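Local coordinates for protein AA10A (Thermobifida fusca, PDB 5UIZ) that probably cleaves cellulose oxidatively with a bound copper ion, as a lytic polysaccharide monooxygenase of family AA10, at residues P43-Y48 with Y213-D218; D147-Y152 with H174-Y179. All coordinates share one frame; numbering follows the deposited sequence. Where two conformers were deposited one is given.

Contact 1: P43-Y48 with Y213-D218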
ATOM      1  N   PRO A  43       7.127   5.453  -1.969  1.00 21.34           N
ATOM      2  CA  PRO A  43       6.202   5.692  -3.079  1.00 21.53           C
ATOM      3  C   PRO A  43       4.789   5.619  -2.517  1.00 18.71           C
ATOM      4  O   PRO A  43       4.448   4.680  -1.843  1.00 18.60           O
ATOM      5  CB  PRO A  43       6.476   4.568  -4.051  1.00 21.99           C
ATOM      6  CG  PRO A  43       7.022   3.474  -3.221  1.00 22.88           C
ATOM      7  CD  PRO A  43       7.715   4.111  -2.050  1.00 23.06           C
ATOM      8  N   ALA A  44       4.016   6.659  -2.790  1.00 16.57           N
ATOM      9  CA  ALA A  44       2.699   6.830  -2.220  1.00 15.68           C
ATOM     10  C   ALA A  44       1.842   5.589  -2.409  1.00 13.96           C
ATOM     11  O   ALA A  44       1.781   5.032  -3.509  1.00 13.17           O
ATOM     12  CB  ALA A  44       2.011   7.994  -2.891  1.00 14.88           C
ATOM     13  N   THR A  45       1.151   5.197  -1.350  1.00 13.76           N
ATOM     14  CA  THR A  45       0.211   4.102  -1.452  1.00 15.45           C
ATOM     15  C   THR A  45      -0.979   4.479  -2.354  1.00 14.64           C
ATOM     16  O   THR A  45      -1.180   5.616  -2.715  1.00 14.99           O
ATOM     17  CB  THR A  45      -0.351   3.689  -0.064  1.00 17.13           C
ATOM     18  OG1 THR A  45      -0.858   4.833   0.623  1.00 19.19           O
ATOM     19  CG2 THR A  45       0.701   3.103   0.747  1.00 17.96           C
ATOM     20  N   ARG A  46      -1.781   3.504  -2.672  1.00 14.29           N
ATOM     21  CA  ARG A  46      -2.961   3.729  -3.451  1.00 14.72           C
ATOM     22  C   ARG A  46      -3.941   4.732  -2.838  1.00 14.56           C
ATOM     23  O   ARG A  46      -4.358   5.637  -3.546  1.00 14.47           O
ATOM     24  CB  ARG A  46      -3.661   2.399  -3.759  1.00 14.76           C
ATOM     25  CG  ARG A  46      -2.895   1.563  -4.754  1.00 14.78           C
ATOM     26  CD  ARG A  46      -3.558   0.221  -5.045  1.00 14.48           C
ATOM     27  NE  ARG A  46      -2.780  -0.476  -6.081  1.00 15.42           N
ATOM     28  CZ  ARG A  46      -3.046  -1.688  -6.575  1.00 15.68           C
ATOM     29  NH1 ARG A  46      -4.061  -2.425  -6.134  1.00 16.93           N
ATOM     30  NH2 ARG A  46      -2.302  -2.169  -7.536  1.00 15.50           N
ATOM     31  N   ASN A  47      -4.325   4.549  -1.577  1.00 14.69           N
ATOM     32  CA  ASN A  47      -5.371   5.380  -1.008  1.00 16.53           C
ATOM     33  C   ASN A  47      -4.779   6.731  -0.579  1.00 16.02           C
ATOM     34  O   ASN A  47      -5.460   7.725  -0.678  1.00 14.44           O
ATOM     35  CB  ASN A  47      -6.219   4.678   0.115  1.00 16.84           C
ATOM     36  CG  ASN A  47      -5.391   4.237   1.285  1.00 17.36           C
ATOM     37  OD1 ASN A  47      -4.225   3.947   1.108  1.00 20.68           O
ATOM     38  ND2 ASN A  47      -5.974   4.169   2.465  1.00 16.33           N
ATOM     39  N   TYR A  48      -3.512   6.790  -0.179  1.00 15.41           N
ATOM     40  CA  TYR A  48      -2.923   8.059   0.197  1.00 15.62           C
ATOM     41  C   TYR A  48      -2.887   8.936  -1.030  1.00 16.55           C
ATOM     42  O   TYR A  48      -3.230  10.103  -0.967  1.00 14.52           O
ATOM     43  CB  TYR A  48      -1.519   7.906   0.762  1.00 17.12           C
ATOM     44  CG  TYR A  48      -0.871   9.199   1.087  1.00 18.67           C
ATOM     45  CD1 TYR A  48      -1.346   9.941   2.135  1.00 20.54           C
ATOM     46  CD2 TYR A  48       0.175   9.709   0.344  1.00 20.39           C
ATOM     47  CE1 TYR A  48      -0.780  11.151   2.487  1.00 22.48           C
ATOM     48  CE2 TYR A  48       0.747  10.962   0.670  1.00 22.53           C
ATOM     49  CZ  TYR A  48       0.232  11.677   1.739  1.00 23.23           C
ATOM     50  OH  TYR A  48       0.801  12.900   2.102  1.00 28.59           O
ATOM     51  N   TYR A 213      -0.238  -2.691   9.587  1.00 16.65           N
ATOM     52  CA  TYR A 213      -0.622  -1.946   8.402  1.00 17.40           C
ATOM     53  C   TYR A 213      -0.178  -2.614   7.134  1.00 16.52           C
ATOM     54  O   TYR A 213       0.971  -3.168   7.043  1.00 16.53           O
ATOM     55  CB  TYR A 213      -0.018  -0.555   8.483  1.00 19.10           C
ATOM     56  CG  TYR A 213      -0.599   0.227   9.632  1.00 20.17           C
ATOM     57  CD1 TYR A 213      -0.192  -0.010  10.930  1.00 21.50           C
ATOM     58  CD2 TYR A 213      -1.562   1.210   9.416  1.00 24.05           C
ATOM     59  CE1 TYR A 213      -0.737   0.699  11.995  1.00 23.74           C
ATOM     60  CE2 TYR A 213      -2.110   1.925  10.472  1.00 25.32           C
ATOM     61  CZ  TYR A 213      -1.703   1.647  11.764  1.00 25.09           C
ATOM     62  OH  TYR A 213      -2.229   2.353  12.812  1.00 30.23           O
ATOM     63  N   TYR A 214      -1.055  -2.525   6.138  1.00 15.19           N
ATOM     64  CA  TYR A 214      -0.894  -3.175   4.845  1.00 15.27           C
ATOM     65  C   TYR A 214      -0.972  -2.138   3.729  1.00 15.53           C
ATOM     66  O   TYR A 214      -2.018  -1.579   3.447  1.00 16.30           O
ATOM     67  CB  TYR A 214      -1.933  -4.280   4.667  1.00 14.58           C
ATOM     68  CG  TYR A 214      -1.731  -5.401   5.667  1.00 14.84           C
ATOM     69  CD1 TYR A 214      -0.651  -6.257   5.567  1.00 14.70           C
ATOM     70  CD2 TYR A 214      -2.600  -5.571   6.725  1.00 14.30           C
ATOM     71  CE1 TYR A 214      -0.474  -7.275   6.507  1.00 16.12           C
ATOM     72  CE2 TYR A 214      -2.394  -6.525   7.696  1.00 14.40           C
ATOM     73  CZ  TYR A 214      -1.364  -7.383   7.583  1.00 14.86           C
ATOM     74  OH  TYR A 214      -1.199  -8.392   8.517  1.00 16.40           O
ATOM     75  N   LEU A 215       0.158  -1.906   3.093  1.00 16.30           N
ATOM     76  CA  LEU A 215       0.384  -0.708   2.290  1.00 16.85           C
ATOM     77  C   LEU A 215       0.822  -1.045   0.900  1.00 17.19           C
ATOM     78  O   LEU A 215       1.970  -1.408   0.700  1.00 19.40           O
ATOM     79  CB  LEU A 215       1.444   0.163   2.984  1.00 18.65           C
ATOM     80  CG  LEU A 215       1.051   0.442   4.454  1.00 19.86           C
ATOM     81  CD1 LEU A 215       2.174   1.007   5.304  1.00 21.07           C
ATOM     82  CD2 LEU A 215      -0.230   1.285   4.547  1.00 19.76           C
ATOM     83  N   CYS A 216      -0.112  -0.997  -0.060  0.54 16.47           N
ATOM     84  CA  CYS A 216       0.200  -1.193  -1.478  0.54 16.95           C
ATOM     85  C   CYS A 216       0.533   0.139  -2.172  0.54 16.04           C
ATOM     86  O   CYS A 216      -0.230   1.123  -2.066  0.54 14.34           O
ATOM     87  CB  CYS A 216      -0.957  -1.836  -2.265  0.54 17.93           C
ATOM     88  SG  CYS A 216      -1.237  -3.591  -1.931  0.54 20.69           S
ATOM     89  N   SER A 217       1.632   0.119  -2.916  1.00 15.03           N
ATOM     90  CA  SER A 217       2.113   1.254  -3.704  1.00 15.20           C
ATOM     91  C   SER A 217       2.421   0.843  -5.127  1.00 14.59           C
ATOM     92  O   SER A 217       3.220  -0.083  -5.356  1.00 14.80           O
ATOM     93  CB  SER A 217       3.346   1.846  -3.126  1.00 14.17           C
ATOM     94  OG  SER A 217       3.131   2.277  -1.790  1.00 16.59           O
ATOM     95  N   ASP A 218       1.809   1.528  -6.082  1.00 13.44           N
ATOM     96  CA  ASP A 218       2.119   1.277  -7.484  1.00 15.16           C
ATOM     97  C   ASP A 218       3.356   2.029  -7.918  1.00 14.58           C
ATOM     98  O   ASP A 218       3.507   3.223  -7.602  1.00 15.48           O
ATOM     99  CB  ASP A 218       0.951   1.575  -8.383  1.00 14.78           C
ATOM    100  CG  ASP A 218      -0.219   0.750  -8.029  1.00 15.11           C
ATOM    101  OD1 ASP A 218      -0.296  -0.450  -8.469  1.00 16.25           O
ATOM    102  OD2 ASP A 218      -1.033   1.304  -7.241  1.00 16.53           O
TER
HETATM  103  O   HOH W   1       0.279   3.677  -5.203  0.87  9.34           O
HETATM  104  O   HOH W   2       3.250   5.053  -5.670  1.00 18.13           O
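Where helix 46-54 begins, residues 43-46 run at about 100° to 215-218 of strand 211-221, T45 lying nearest S217 with CA atoms 4.1 Å apart. R46 N donates to C216 O at 2.9 Å, nearly along the C=O axis, and T45 CA adds a CH...O contact to the same oxygen. S217 OG donates to P43 O at 2.7 Å, tilted 33° from the carbonyl plane, while two waters join A44 O to the backbone of D218. R46, extended from CG to NE, reaches across the strand, its chain crossing that of D218 at about a right angle. There NE meets OD2 and NH2 meets OD1, both at 2.8 Å, each oxygen using its syn lone pair; the guanidinium and carboxylate planes are 10° apart, nearly coplanar. R46 NH1 donates to M119 O, and W125 adds a cation-pi contact. A methionine in place of R46 would probably leave the buried D218 carboxylate without its countercharge and M119 O without this donor. T45 CG2 packs on L215 CB, and T45 OG1, hydrogen-bonded to S39, accepts a weak bond from Y48 N. This is a threonine N-cap with a side-on, bidentate Arg-Asp salt bridge, tying a helix start to the LPMO beta-sandwich.

Contact 2: D147-Y152 with H174-Y179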
ATOM      1  N   ASP A 147       7.978  -2.746  15.026  1.00 18.73           N
ATOM      2  CA  ASP A 147       8.687  -3.997  15.380  1.00 19.36           C
ATOM      3  C   ASP A 147       9.472  -4.466  14.189  1.00 19.60           C
ATOM      4  O   ASP A 147      10.633  -4.923  14.326  1.00 20.19           O
ATOM      5  CB  ASP A 147       7.742  -5.089  15.781  1.00 19.62           C
ATOM      6  CG  ASP A 147       7.031  -4.783  17.038  1.00 21.50           C
ATOM      7  OD1 ASP A 147       7.428  -3.867  17.800  1.00 22.82           O
ATOM      8  OD2 ASP A 147       6.055  -5.491  17.304  1.00 25.59           O
ATOM      9  N   TYR A 148       8.876  -4.274  13.029  1.00 16.88           N
ATOM     10  CA  TYR A 148       9.546  -4.551  11.750  1.00 16.83           C
ATOM     11  C   TYR A 148       8.724  -3.998  10.587  1.00 15.72           C
ATOM     12  O   TYR A 148       7.564  -3.658  10.744  1.00 16.91           O
ATOM     13  CB  TYR A 148       9.718  -6.070  11.552  1.00 17.09           C
ATOM     14  CG  TYR A 148       8.389  -6.834  11.548  1.00 16.81           C
ATOM     15  CD1 TYR A 148       7.622  -6.942  10.388  1.00 16.61           C
ATOM     16  CD2 TYR A 148       7.918  -7.440  12.684  1.00 16.33           C
ATOM     17  CE1 TYR A 148       6.395  -7.613  10.386  1.00 16.67           C
ATOM     18  CE2 TYR A 148       6.712  -8.124  12.686  1.00 17.07           C
ATOM     19  CZ  TYR A 148       5.968  -8.222  11.525  1.00 18.03           C
ATOM     20  OH  TYR A 148       4.772  -8.886  11.535  1.00 19.38           O
ATOM     21  N   PHE A 149       9.338  -3.945   9.432  1.00 16.24           N
ATOM     22  CA  PHE A 149       8.677  -3.737   8.169  1.00 17.32           C
ATOM     23  C   PHE A 149       9.063  -4.896   7.294  1.00 17.63           C
ATOM     24  O   PHE A 149      10.250  -5.318   7.342  1.00 18.61           O
ATOM     25  CB  PHE A 149       9.196  -2.501   7.483  1.00 18.08           C
ATOM     26  CG  PHE A 149       8.869  -1.243   8.184  1.00 17.51           C
ATOM     27  CD1 PHE A 149       7.695  -0.562   7.882  1.00 17.68           C
ATOM     28  CD2 PHE A 149       9.737  -0.714   9.099  1.00 16.61           C
ATOM     29  CE1 PHE A 149       7.385   0.615   8.512  1.00 17.71           C
ATOM     30  CE2 PHE A 149       9.444   0.480   9.730  1.00 16.63           C
ATOM     31  CZ  PHE A 149       8.261   1.150   9.440  1.00 16.92           C
ATOM     32  N   LEU A 150       8.102  -5.428   6.547  1.00 16.59           N
ATOM     33  CA  LEU A 150       8.393  -6.361   5.413  1.00 16.97           C
ATOM     34  C   LEU A 150       8.044  -5.683   4.105  1.00 16.17           C
ATOM     35  O   LEU A 150       7.032  -5.030   4.029  1.00 18.35           O
ATOM     36  CB  LEU A 150       7.575  -7.643   5.552  1.00 17.12           C
ATOM     37  CG  LEU A 150       7.841  -8.361   6.862  1.00 19.21           C
ATOM     38  CD1 LEU A 150       6.900  -9.543   7.057  1.00 20.52           C
ATOM     39  CD2 LEU A 150       9.277  -8.827   6.924  1.00 20.37           C
ATOM     40  N   VAL A 151       8.898  -5.762   3.100  1.00 14.48           N
ATOM     41  CA  VAL A 151       8.626  -5.133   1.827  1.00 14.64           C
ATOM     42  C   VAL A 151       8.684  -6.185   0.770  1.00 15.28           C
ATOM     43  O   VAL A 151       9.750  -6.800   0.571  1.00 15.27           O
ATOM     44  CB  VAL A 151       9.621  -4.006   1.519  1.00 14.31           C
ATOM     45  CG1 VAL A 151       9.286  -3.334   0.185  1.00 15.11           C
ATOM     46  CG2 VAL A 151       9.592  -2.953   2.597  1.00 13.25           C
ATOM     47  N   TYR A 152       7.531  -6.410   0.125  1.00 15.28           N
ATOM     48  CA  TYR A 152       7.401  -7.310  -0.986  1.00 14.62           C
ATOM     49  C   TYR A 152       7.275  -6.510  -2.297  1.00 14.22           C
ATOM     50  O   TYR A 152       6.738  -5.393  -2.324  1.00 15.45           O
ATOM     51  CB  TYR A 152       6.159  -8.163  -0.796  1.00 16.72           C
ATOM     52  CG  TYR A 152       6.207  -9.113   0.360  1.00 18.26           C
ATOM     53  CD1 TYR A 152       5.898  -8.693   1.642  1.00 18.32           C
ATOM     54  CD2 TYR A 152       6.528 -10.455   0.159  1.00 20.24           C
ATOM     55  CE1 TYR A 152       5.961  -9.548   2.700  1.00 19.73           C
ATOM     56  CE2 TYR A 152       6.554 -11.320   1.216  1.00 21.37           C
ATOM     57  CZ  TYR A 152       6.290 -10.852   2.492  1.00 21.24           C
ATOM     58  OH  TYR A 152       6.327 -11.697   3.527  1.00 25.25           O
ATOM     59  N   HIS A 174      12.878  -7.049   1.237  1.00 16.64           N
ATOM     60  CA  HIS A 174      13.411  -6.347   2.357  1.00 17.53           C
ATOM     61  C   HIS A 174      12.707  -6.652   3.643  1.00 17.27           C
ATOM     62  O   HIS A 174      11.491  -6.814   3.718  1.00 17.43           O
ATOM     63  CB  HIS A 174      13.439  -4.848   2.109  1.00 18.07           C
ATOM     64  CG  HIS A 174      14.408  -4.139   2.984  1.00 19.69           C
ATOM     65  ND1 HIS A 174      15.743  -4.010   2.663  1.00 22.33           N
ATOM     66  CD2 HIS A 174      14.238  -3.521   4.178  1.00 20.58           C
ATOM     67  CE1 HIS A 174      16.352  -3.333   3.626  1.00 24.48           C
ATOM     68  NE2 HIS A 174      15.455  -3.015   4.551  1.00 23.65           N
ATOM     69  N   GLN A 175      13.503  -6.712   4.692  1.00 19.24           N
ATOM     70  CA  GLN A 175      13.040  -6.971   6.018  1.00 21.48           C
ATOM     71  C   GLN A 175      13.907  -6.087   6.928  1.00 23.50           C
ATOM     72  O   GLN A 175      15.127  -6.107   6.846  1.00 25.76           O
ATOM     73  CB  GLN A 175      13.235  -8.421   6.362  1.00 24.50           C
ATOM     74  CG  GLN A 175      13.029  -8.667   7.846  1.00 27.94           C
ATOM     75  CD  GLN A 175      13.726  -9.903   8.316  1.00 30.48           C
ATOM     76  OE1 GLN A 175      14.151 -10.718   7.510  1.00 41.60           O
ATOM     77  NE2 GLN A 175      13.847 -10.057   9.602  1.00 29.56           N
ATOM     78  N   THR A 176      13.269  -5.315   7.778  1.00 21.76           N
ATOM     79  CA  THR A 176      13.970  -4.513   8.772  1.00 20.54           C
ATOM     80  C   THR A 176      13.765  -5.113  10.143  1.00 19.31           C
ATOM     81  O   THR A 176      12.913  -5.956  10.336  1.00 21.98           O
ATOM     82  CB  THR A 176      13.443  -3.061   8.827  1.00 18.75           C
ATOM     83  OG1 THR A 176      12.182  -2.996   9.520  1.00 17.09           O
ATOM     84  CG2 THR A 176      13.345  -2.460   7.473  1.00 20.00           C
ATOM     85  N   GLY A 177      14.521  -4.604  11.104  1.00 20.85           N
ATOM     86  CA  GLY A 177      14.257  -4.841  12.513  1.00 22.26           C
ATOM     87  C   GLY A 177      13.404  -3.664  13.028  1.00 24.03           C
ATOM     88  O   GLY A 177      12.760  -2.932  12.209  1.00 20.08           O
ATOM     89  N   SER A 178      13.422  -3.456  14.358  1.00 21.56           N
ATOM     90  CA  SER A 178      12.549  -2.486  14.981  1.00 20.92           C
ATOM     91  C   SER A 178      13.081  -1.058  14.819  1.00 20.65           C
ATOM     92  O   SER A 178      14.257  -0.855  14.615  1.00 20.19           O
ATOM     93  CB  SER A 178      12.354  -2.826  16.442  1.00 23.61           C
ATOM     94  OG  SER A 178      13.589  -2.811  17.068  1.00 19.79           O
ATOM     95  N   TYR A 179      12.166  -0.095  14.859  1.00 20.85           N
ATOM     96  CA  TYR A 179      12.480   1.315  14.838  1.00 20.72           C
ATOM     97  C   TYR A 179      11.803   1.947  16.005  1.00 20.38           C
ATOM     98  O   TYR A 179      10.634   1.669  16.278  1.00 19.42           O
ATOM     99  CB  TYR A 179      11.950   2.005  13.570  1.00 22.23           C
ATOM    100  CG  TYR A 179      12.753   1.754  12.348  1.00 22.65           C
ATOM    101  CD1 TYR A 179      12.606   0.567  11.623  1.00 25.31           C
ATOM    102  CD2 TYR A 179      13.651   2.712  11.872  1.00 24.59           C
ATOM    103  CE1 TYR A 179      13.368   0.336  10.456  1.00 25.98           C
ATOM    104  CE2 TYR A 179      14.406   2.477  10.720  1.00 24.60           C
ATOM    105  CZ  TYR A 179      14.261   1.300  10.021  1.00 24.10           C
ATOM    106  OH  TYR A 179      14.994   1.087   8.895  1.00 27.08           O
TER
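T176 OG1 is gripped from two sides of the contact: it takes the amide hydrogen of F149 N at 3.0 Å and gives its own proton to G177 O at 2.8 Å. The torsion that tucks OG1 in next to both the main-chain N and C of T176 (chi1 76°) presents the hydroxyl to both partners. It also brings OG1 in at the edge of the F149 ring, 3.4 Å from CD2 and close to the ring plane. The backbone of the same threonine answers the other end of F149, T176 N donating to F149 O almost straight, with 170° at the hydrogen. One residue pair is thus held by a side-chain bond and a main-chain bond.

Further along, V151 and H174 form a hydrogen-bonded antiparallel pair, V151 N to H174 O at 2.9 Å and H174 N to V151 O at 3.2 Å. Their CB atoms sit 4.0 Å apart on the face that packs against F187 of strand 184-190. On the other face L150 CD2 rests against Q175 CG, the leucine and glutamine chains running alongside each other in one direction.

Beyond T176, Y179 folds back so that the edge of F149 is directed at its face in an offset edge-to-face pair, centroids 5.7 Å apart and planes at 74°. The closest atoms are F149 CE2 and Y179 CD1, at 3.7 Å. F149 also meets the rings of W204 and F187, so it belongs to the aromatic packing inside the sandwich. At the turn of the chain, D147 directs its carboxylate to K205 and S207.

Chemically, the threonine hydroxyl takes up a buried amide where regular strand pairing gives way to loop, so the departing chain stays fastened to the strand beside an aromatic cluster.

Overall arrangement
Both contacts reach one mixed sheet, contact 1 through strand 211-221 and contact 2 through strands 146-154 and 170-175, with strand 198-206 between 211-221 and 146-154. Their centres are 16 Å apart, and the nearest atoms, about 6 Å apart, do not touch. W204 bridges the gap by meeting the rings of both Y213 and F149, while H96 hydrogen-bonds to Y214 and Y148. Contact 1 sits 3 Å from the centre of the chain, contact 2 15 Å from it. The copper ion, bound by H37 and H144, lies about 11 Å from the L215 side chain and about 12 Å from that of F149, so neither pair forms its first shell, though Y213 OH hydrogen-bonds to H37 N.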